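Local coordinates for protein type III restriction-modification enzyme EcoP15I Mod subunit (PDB 4ZCF) that methylates one adenine of the DNA site 5'-CAGCAG-3' with S-adenosylmethionine, and joins the Res subunit in DNA restriction, at residues A[331-336]-A[354-359]; A[347-352]-A[373-378]. One frame throughout, in Å; residues are numbered along the deposited sequence.

Contact 1. Residues A[331-336]-A[354-359]. With nucleotides of chain E.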
loop_
_atom_site.group_PDB
_atom_site.type_symbol
_atom_site.label_atom_id
_atom_site.label_comp_id
_atom_site.label_asym_id
_atom_site.label_seq_id
_atom_site.Cartn_x
_atom_site.Cartn_y
_atom_site.Cartn_z
ATOM N N TYR A 331 13.091 34.689 -20.311
ATOM C CA TYR A 331 14.381 34.947 -20.959
ATOM C C TYR A 331 14.196 34.977 -22.481
ATOM O O TYR A 331 13.131 34.604 -22.965
ATOM C CB TYR A 331 15.476 33.931 -20.520
ATOM C CG TYR A 331 15.073 32.483 -20.675
ATOM C CD1 TYR A 331 15.173 31.840 -21.904
ATOM C CD2 TYR A 331 14.578 31.756 -19.594
ATOM C CE1 TYR A 331 14.768 30.517 -22.060
ATOM C CE2 TYR A 331 14.164 30.434 -19.744
ATOM C CZ TYR A 331 14.247 29.824 -20.983
ATOM O OH TYR A 331 13.863 28.521 -21.148
ATOM N N ASP A 332 15.217 35.416 -23.223
ATOM C CA ASP A 332 15.150 35.513 -24.675
ATOM C C ASP A 332 15.759 34.309 -25.378
ATOM O O ASP A 332 16.916 33.959 -25.118
ATOM C CB ASP A 332 15.846 36.802 -25.187
ATOM C CG ASP A 332 15.157 38.138 -24.936
ATOM O OD1 ASP A 332 14.056 38.143 -24.335
ATOM O OD2 ASP A 332 15.723 39.178 -25.334
ATOM N N ILE A 333 14.993 33.714 -26.315
ATOM C CA ILE A 333 15.465 32.623 -27.172
ATOM C C ILE A 333 15.573 33.252 -28.564
ATOM O O ILE A 333 14.568 33.709 -29.117
ATOM C CB ILE A 333 14.581 31.343 -27.111
ATOM C CG1 ILE A 333 14.513 30.806 -25.647
ATOM C CG2 ILE A 333 15.106 30.280 -28.084
ATOM C CD1 ILE A 333 13.535 29.854 -25.372
ATOM N N ILE A 334 16.809 33.365 -29.080
ATOM C CA ILE A 334 17.063 34.029 -30.349
ATOM C C ILE A 334 16.795 33.173 -31.553
ATOM O O ILE A 334 17.285 32.046 -31.645
ATOM C CB ILE A 334 18.397 34.850 -30.355
ATOM C CG1 ILE A 334 18.150 36.325 -29.933
ATOM C CG2 ILE A 334 19.157 34.791 -31.703
ATOM C CD1 ILE A 334 17.858 36.576 -28.449
ATOM N N HIS A 335 15.960 33.710 -32.457
ATOM C CA HIS A 335 15.606 33.084 -33.722
ATOM C C HIS A 335 16.888 33.005 -34.598
ATOM O O HIS A 335 17.649 33.972 -34.639
ATOM C CB HIS A 335 14.478 33.875 -34.402
ATOM C CG HIS A 335 13.865 33.136 -35.544
ATOM N ND1 HIS A 335 14.345 33.281 -36.839
ATOM C CD2 HIS A 335 12.872 32.217 -35.542
ATOM C CE1 HIS A 335 13.621 32.458 -37.577
ATOM N NE2 HIS A 335 12.717 31.802 -36.842
ATOM N N PRO A 336 17.208 31.846 -35.218
ATOM C CA PRO A 336 18.471 31.744 -35.973
ATOM C C PRO A 336 18.569 32.537 -37.273
ATOM O O PRO A 336 19.679 32.688 -37.776
ATOM C CB PRO A 336 18.624 30.238 -36.230
ATOM C CG PRO A 336 17.549 29.575 -35.468
ATOM C CD PRO A 336 16.469 30.572 -35.259
ATOM N N ASP A 354 19.688 27.610 -18.535
ATOM C CA ASP A 354 20.724 26.591 -18.457
ATOM C C ASP A 354 20.303 25.330 -19.226
ATOM O O ASP A 354 21.096 24.827 -20.025
ATOM C CB ASP A 354 21.008 26.260 -16.991
ATOM N N THR A 355 19.042 24.843 -19.019
ATOM C CA THR A 355 18.492 23.673 -19.732
ATOM C C THR A 355 18.138 24.034 -21.164
ATOM O O THR A 355 18.345 23.215 -22.064
ATOM C CB THR A 355 17.299 23.075 -19.007
ATOM O OG1 THR A 355 17.653 22.868 -17.639
ATOM C CG2 THR A 355 16.821 21.752 -19.652
ATOM N N MET A 356 17.601 25.248 -21.383
ATOM C CA MET A 356 17.273 25.692 -22.725
ATOM C C MET A 356 18.540 25.684 -23.622
ATOM O O MET A 356 18.541 25.042 -24.673
ATOM C CB MET A 356 16.569 27.059 -22.711
ATOM C CG MET A 356 16.004 27.463 -24.066
ATOM S SD MET A 356 14.800 26.287 -24.788
ATOM C CE MET A 356 15.689 25.689 -25.947
ATOM N N ASP A 357 19.636 26.310 -23.155
ATOM C CA ASP A 357 20.908 26.370 -23.865
ATOM C C ASP A 357 21.447 25.003 -24.285
ATOM O O ASP A 357 22.047 24.873 -25.362
ATOM C CB ASP A 357 21.938 27.125 -23.016
ATOM C CG ASP A 357 21.787 28.635 -23.058
ATOM O OD1 ASP A 357 21.261 29.157 -24.075
ATOM O OD2 ASP A 357 22.224 29.299 -22.096
ATOM N N ARG A 358 21.205 23.987 -23.445
ATOM C CA ARG A 358 21.589 22.594 -23.660
ATOM C C ARG A 358 20.716 21.972 -24.774
ATOM O O ARG A 358 21.236 21.221 -25.600
ATOM C CB ARG A 358 21.452 21.837 -22.332
ATOM C CG ARG A 358 21.886 20.375 -22.356
ATOM C CD ARG A 358 21.725 19.691 -20.995
ATOM N NE ARG A 358 20.341 19.665 -20.498
ATOM C CZ ARG A 358 19.405 18.799 -20.886
ATOM N NH1 ARG A 358 19.673 17.889 -21.816
ATOM N NH2 ARG A 358 18.188 18.850 -20.362
ATOM N N LEU A 359 19.397 22.292 -24.793
ATOM C CA LEU A 359 18.445 21.817 -25.802
ATOM C C LEU A 359 18.772 22.428 -27.168
ATOM O O LEU A 359 18.594 21.758 -28.191
ATOM C CB LEU A 359 16.977 22.139 -25.409
ATOM C CG LEU A 359 16.376 21.460 -24.146
ATOM C CD1 LEU A 359 15.024 22.031 -23.819
ATOM C CD2 LEU A 359 16.256 19.963 -24.314
ATOM P P DC E 13 14.502 21.260 -15.952
ATOM O OP1 DC E 13 15.974 21.363 -16.020
ATOM O OP2 DC E 13 13.684 22.329 -16.575
ATOM O "O5'" DC E 13 14.072 19.909 -16.661
ATOM C "C5'" DC E 13 12.848 20.089 -17.447
ATOM C "C4'" DC E 13 11.560 19.785 -16.684
ATOM O "O4'" DC E 13 11.059 20.800 -15.771
ATOM C "C3'" DC E 13 10.327 19.606 -17.519
ATOM O "O3'" DC E 13 10.556 18.552 -18.452
ATOM C "C2'" DC E 13 9.418 19.232 -16.353
ATOM C "C1'" DC E 13 9.840 20.239 -15.282
ATOM N N1 DC E 13 8.741 21.208 -14.845
ATOM C C2 DC E 13 7.526 20.721 -14.291
ATOM O O2 DC E 13 7.349 19.509 -14.108
ATOM N N3 DC E 13 6.575 21.608 -13.867
ATOM C C4 DC E 13 6.765 22.928 -13.990
ATOM N N4 DC E 13 5.792 23.738 -13.545
ATOM C C5 DC E 13 7.974 23.447 -14.547
ATOM C C6 DC E 13 8.913 22.572 -14.967
#

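Contact 2. Residues A[347-352]-A[373-378]. With nucleotides of chain D; nucleotides of chain E.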
loop_
_atom_site.group_PDB
_atom_site.type_symbol
_atom_site.label_atom_id
_atom_site.label_comp_id
_atom_site.label_asym_id
_atom_site.label_seq_id
_atom_site.Cartn_x
_atom_site.Cartn_y
_atom_site.Cartn_z
ATOM N N MET A 347 2.682 32.130 -19.987
ATOM C CA MET A 347 3.147 31.852 -18.619
ATOM C C MET A 347 4.667 31.734 -18.534
ATOM O O MET A 347 5.209 31.398 -17.473
ATOM C CB MET A 347 2.484 30.564 -18.078
ATOM C CG MET A 347 0.977 30.600 -18.018
ATOM S SD MET A 347 0.353 31.989 -17.044
ATOM C CE MET A 347 -1.357 31.631 -17.111
ATOM N N GLY A 348 5.339 32.054 -19.633
ATOM C CA GLY A 348 6.791 31.959 -19.737
ATOM C C GLY A 348 7.191 30.518 -19.971
ATOM O O GLY A 348 6.319 29.663 -20.144
ATOM N N TYR A 349 8.496 30.225 -19.917
ATOM C CA TYR A 349 9.034 28.876 -20.129
ATOM C C TYR A 349 8.957 27.952 -18.912
ATOM O O TYR A 349 8.746 28.438 -17.803
ATOM C CB TYR A 349 10.468 28.943 -20.688
ATOM C CG TYR A 349 10.562 29.726 -21.980
ATOM C CD1 TYR A 349 10.078 29.199 -23.176
ATOM C CD2 TYR A 349 11.106 31.006 -22.004
ATOM C CE1 TYR A 349 10.151 29.918 -24.366
ATOM C CE2 TYR A 349 11.198 31.730 -23.194
ATOM C CZ TYR A 349 10.703 31.189 -24.369
ATOM O OH TYR A 349 10.806 31.890 -25.545
ATOM N N ARG A 350 9.080 26.610 -19.146
ATOM C CA ARG A 350 9.123 25.542 -18.124
ATOM C C ARG A 350 10.582 25.140 -17.831
ATOM O O ARG A 350 10.844 24.438 -16.845
ATOM C CB ARG A 350 8.333 24.285 -18.572
ATOM C CG ARG A 350 8.955 23.509 -19.764
ATOM C CD ARG A 350 8.173 22.290 -20.169
ATOM N NE ARG A 350 6.773 22.616 -20.444
ATOM C CZ ARG A 350 5.837 21.730 -20.762
ATOM N NH1 ARG A 350 6.135 20.436 -20.840
ATOM N NH2 ARG A 350 4.590 22.123 -20.974
ATOM N N PHE A 351 11.509 25.531 -18.738
ATOM C CA PHE A 351 12.932 25.222 -18.669
ATOM C C PHE A 351 13.734 26.406 -18.195
ATOM O O PHE A 351 13.484 27.501 -18.695
ATOM C CB PHE A 351 13.480 24.830 -20.058
ATOM C CG PHE A 351 12.836 23.634 -20.702
ATOM C CD1 PHE A 351 13.157 22.341 -20.289
ATOM C CD2 PHE A 351 11.924 23.792 -21.741
ATOM C CE1 PHE A 351 12.547 21.230 -20.878
ATOM C CE2 PHE A 351 11.330 22.676 -22.344
ATOM C CZ PHE A 351 11.647 21.402 -21.902
ATOM N N PRO A 352 14.751 26.219 -17.309
ATOM C CA PRO A 352 15.649 27.342 -16.969
ATOM C C PRO A 352 16.566 27.592 -18.174
ATOM O O PRO A 352 16.798 26.656 -18.934
ATOM C CB PRO A 352 16.476 26.791 -15.791
ATOM C CG PRO A 352 15.846 25.495 -15.392
ATOM C CD PRO A 352 15.184 24.980 -16.633
ATOM N N LYS A 373 6.484 32.934 -33.728
ATOM C CA LYS A 373 6.066 31.562 -33.425
ATOM C C LYS A 373 6.808 31.029 -32.162
ATOM O O LYS A 373 8.040 31.106 -32.094
ATOM C CB LYS A 373 6.338 30.670 -34.667
ATOM C CG LYS A 373 6.117 29.159 -34.534
ATOM C CD LYS A 373 4.652 28.759 -34.411
ATOM C CE LYS A 373 4.508 27.292 -34.068
ATOM N NZ LYS A 373 4.992 26.947 -32.687
ATOM N N ILE A 374 6.044 30.505 -31.162
ATOM C CA ILE A 374 6.617 29.920 -29.945
ATOM C C ILE A 374 7.356 28.673 -30.377
ATOM O O ILE A 374 6.873 27.971 -31.273
ATOM C CB ILE A 374 5.559 29.592 -28.855
ATOM C CG1 ILE A 374 4.689 30.825 -28.477
ATOM C CG2 ILE A 374 6.199 28.962 -27.616
ATOM C CD1 ILE A 374 3.380 30.453 -27.604
ATOM N N ILE A 375 8.544 28.416 -29.778
ATOM C CA ILE A 375 9.370 27.245 -30.089
ATOM C C ILE A 375 8.702 25.911 -29.742
ATOM O O ILE A 375 7.823 25.827 -28.870
ATOM C CB ILE A 375 10.807 27.322 -29.495
ATOM C CG1 ILE A 375 10.812 27.587 -27.975
ATOM C CG2 ILE A 375 11.677 28.289 -30.262
ATOM C CD1 ILE A 375 11.961 26.974 -27.294
ATOM N N GLU A 376 9.164 24.860 -30.410
ATOM C CA GLU A 376 8.690 23.506 -30.193
ATOM C C GLU A 376 9.901 22.609 -29.966
ATOM O O GLU A 376 11.040 22.998 -30.256
ATOM C CB GLU A 376 7.873 23.018 -31.411
ATOM C CG GLU A 376 6.609 23.820 -31.672
ATOM C CD GLU A 376 5.831 23.484 -32.931
ATOM O OE1 GLU A 376 6.221 22.531 -33.648
ATOM O OE2 GLU A 376 4.823 24.177 -33.200
ATOM N N LEU A 377 9.641 21.403 -29.453
ATOM C CA LEU A 377 10.648 20.372 -29.221
ATOM C C LEU A 377 10.491 19.218 -30.218
ATOM O O LEU A 377 9.390 18.691 -30.401
ATOM C CB LEU A 377 10.533 19.846 -27.791
ATOM C CG LEU A 377 11.165 20.700 -26.734
ATOM C CD1 LEU A 377 10.366 20.632 -25.447
ATOM C CD2 LEU A 377 12.612 20.276 -26.501
ATOM N N LYS A 378 11.579 18.838 -30.875
ATOM C CA LYS A 378 11.558 17.727 -31.823
ATOM C C LYS A 378 11.544 16.424 -31.022
ATOM O O LYS A 378 12.440 16.153 -30.200
ATOM C CB LYS A 378 12.748 17.815 -32.784
ATOM C CG LYS A 378 12.640 16.929 -34.005
ATOM C CD LYS A 378 13.658 17.349 -35.010
ATOM C CE LYS A 378 13.945 16.291 -36.037
ATOM N NZ LYS A 378 14.857 16.792 -37.117
ATOM P P DC D 4 2.093 29.464 -31.333
ATOM O OP1 DC D 4 2.827 30.635 -31.869
ATOM O OP2 DC D 4 2.843 28.220 -31.056
ATOM O "O5'" DC D 4 1.237 29.895 -30.043
ATOM C "C5'" DC D 4 -0.064 30.406 -30.227
ATOM C "C4'" DC D 4 -0.988 30.242 -29.039
ATOM O "O4'" DC D 4 -1.760 29.021 -29.129
ATOM C "C3'" DC D 4 -0.409 30.306 -27.635
ATOM O "O3'" DC D 4 -1.238 31.162 -26.811
ATOM C "C2'" DC D 4 -0.434 28.837 -27.212
ATOM C "C1'" DC D 4 -1.672 28.290 -27.914
ATOM N N1 DC D 4 -1.623 26.829 -28.290
ATOM C C2 DC D 4 -2.777 26.037 -28.204
ATOM O O2 DC D 4 -3.798 26.498 -27.692
ATOM N N3 DC D 4 -2.716 24.740 -28.608
ATOM C C4 DC D 4 -1.575 24.210 -29.063
ATOM N N4 DC D 4 -1.566 22.921 -29.425
ATOM C C5 DC D 4 -0.403 25.007 -29.220
ATOM C C6 DC D 4 -0.478 26.285 -28.823
ATOM P P DC E 13 14.502 21.260 -15.952
ATOM O OP1 DC E 13 15.974 21.363 -16.020
ATOM O OP2 DC E 13 13.684 22.329 -16.575
ATOM O "O5'" DC E 13 14.072 19.909 -16.661
ATOM C "C5'" DC E 13 12.848 20.089 -17.447
ATOM C "C4'" DC E 13 11.560 19.785 -16.684
ATOM O "O4'" DC E 13 11.059 20.800 -15.771
ATOM C "C3'" DC E 13 10.327 19.606 -17.519
ATOM O "O3'" DC E 13 10.556 18.552 -18.452
ATOM C "C2'" DC E 13 9.418 19.232 -16.353
ATOM C "C1'" DC E 13 9.840 20.239 -15.282
ATOM N N1 DC E 13 8.741 21.208 -14.845
ATOM C C2 DC E 13 7.526 20.721 -14.291
ATOM O O2 DC E 13 7.349 19.509 -14.108
ATOM N N3 DC E 13 6.575 21.608 -13.867
ATOM C C4 DC E 13 6.765 22.928 -13.990
ATOM N N4 DC E 13 5.792 23.738 -13.545
ATOM C C5 DC E 13 7.974 23.447 -14.547
ATOM C C6 DC E 13 8.913 22.572 -14.967
ATOM P P DG E 15 7.678 13.017 -21.272
ATOM O OP1 DG E 15 7.748 11.621 -20.783
ATOM O OP2 DG E 15 8.921 13.756 -21.614
ATOM O "O5'" DG E 15 6.678 13.188 -22.521
ATOM C "C5'" DG E 15 5.520 12.342 -22.639
ATOM C "C4'" DG E 15 4.339 12.989 -23.354
ATOM O "O4'" DG E 15 3.820 14.102 -22.577
ATOM C "C3'" DG E 15 4.561 13.507 -24.790
ATOM O "O3'" DG E 15 3.385 13.276 -25.565
ATOM C "C2'" DG E 15 4.702 15.007 -24.578
ATOM C "C1'" DG E 15 3.654 15.183 -23.474
ATOM N N9 DG E 15 3.701 16.458 -22.797
ATOM C C8 DG E 15 4.783 17.310 -22.756
ATOM N N7 DG E 15 4.553 18.364 -22.034
ATOM C C5 DG E 15 3.205 18.253 -21.662
ATOM C C6 DG E 15 2.409 19.106 -20.856
ATOM O O6 DG E 15 2.742 20.236 -20.441
ATOM N N1 DG E 15 1.116 18.598 -20.629
ATOM C C2 DG E 15 0.674 17.377 -21.096
ATOM N N2 DG E 15 -0.591 17.027 -20.814
ATOM N N3 DG E 15 1.430 16.545 -21.808
ATOM C C4 DG E 15 2.670 17.053 -22.084
HETATM O O HOH W 1 9.424 30.811 -27.770
#

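Contact 1. Residues A[331-336]-A[354-359]
Met356 reaches out from the helix to meet Tyr331 and Ile333 of the loop, and nearly all of the contact hangs on this one side chain. Its CB meets the phenol end of Tyr331, with OH of Tyr331 3.5 Å from CB of Met356. One bond further, CG of Met356 lies 3.9 Å from CE1 of Tyr331, placed obliquely to the ring, and 3.7 Å from CD1 of Ile333, so this methylene is shared by both loop residues. SD of Met356 then runs past the same methyl, 3.8 Å from CD1 of Ile333. With CG anti to the backbone N (chi1 -171°), the chain leaves the helix toward the loop before bending at its next two torsions, and it crosses both Tyr331 and Ile333 at about a right angle. Ile333 answers with its longer branch, CG1 and CD1, while Tyr331 uses the CE1, CZ and OH end of its ring.

That hydroxyl is not left without a mate: it hydrogen-bonds to the backbone O of Phe351, just ahead of the helix, and the Tyr331 ring stacks on Tyr349. Ile365 of strand 365-366 also touches Met356.

One residue back on the helix, Thr355 takes no part in this packing but faces the DNA. Its OG1 donates a hydrogen bond of 2.8 Å to OP1 of DC13 of chain E, a phosphate grip that reads no base, consistent with a role of this region in target-site binding. Across the segments there is no hydrogen bond or salt bridge; the loop rests on the first turn of helix 353-361 by van der Waals packing, of apolar carbon and sulfur together with the phenol oxygen, and the polar tasks go to the phosphate and to the Phe351 carbonyl.

Contact 2. Residues A[347-352]-A[373-378]
Phe351 and Leu377 come at each other from opposite directions and form the closest packing between the two segments: CD1 of Leu377 lies 3.8 Å from CE2 of Phe351, obliquely to the ring. The CD1 and CE1 side of the ring meets DNA, where CE1 of Phe351 is 3.6 Å from C5' of DC13 of chain E, and CG of Arg350 lies over one ring face. The Tyr349 end is looser. CE1 of Tyr349 stands 4.3 Å from CG1 of Ile375, and a water at the ring's edge, in its plane, joins OH of Tyr349 to the backbone N of Ile375, from which it accepts.

Away from this packing both segments turn to the nucleic acid. Arg350 holds the guanine DG15 of chain E by its major-groove edge: NH1 gives a fairly straight bond (159°) to N7, and NH2 of Arg350 lies 2.7 Å from O6 of DG15, a more bent one. This paired grip is the classic arginine-guanine recognition; NE hydrogen-bonds to O of His322, and NH1 also forms a salt bridge with a DNA phosphate. Lys373 curls back, bent at chi2 (70°) and chi4 (68°). Its NZ donates hydrogen bonds to OP2 of DC4 of chain D and to O of Ile374, and forms a salt bridge with OE2 of Glu376. A leucine at Lys373 would probably leave the phosphate without this positive mate and Glu376 without its salt-bridge partner. N of Ile374 adds a long, nearly straight bond to OP1 of DC4.

Leu359 of helix 353-361 packs on both Phe351 and Leu377, Ile365 of strand 365-366 touches Ile375 and Leu377, and Leu377 pairs by backbone with Ser318 of strand 313-318.

Overall arrangement
Past strand 313-318 the chain enters a long loop and passes 331-336, then 347-352, before helix 353-361 begins; strand 365-366 and then 373-378 follow. Contact 1 closes the span from 331-336 to the helix, and contact 2 the span from 347-352 to the start of strand 376-380, so the two closures cross, their segments alternating along the chain. Their centres lie about 9 Å apart and they touch, with CD1 of Ile333 3.8 Å from CD1 of Ile375. Together they tie the loop to the helix and to the small antiparallel sheet, in a part of the chain well away from its centre, where both contacts meet DNA.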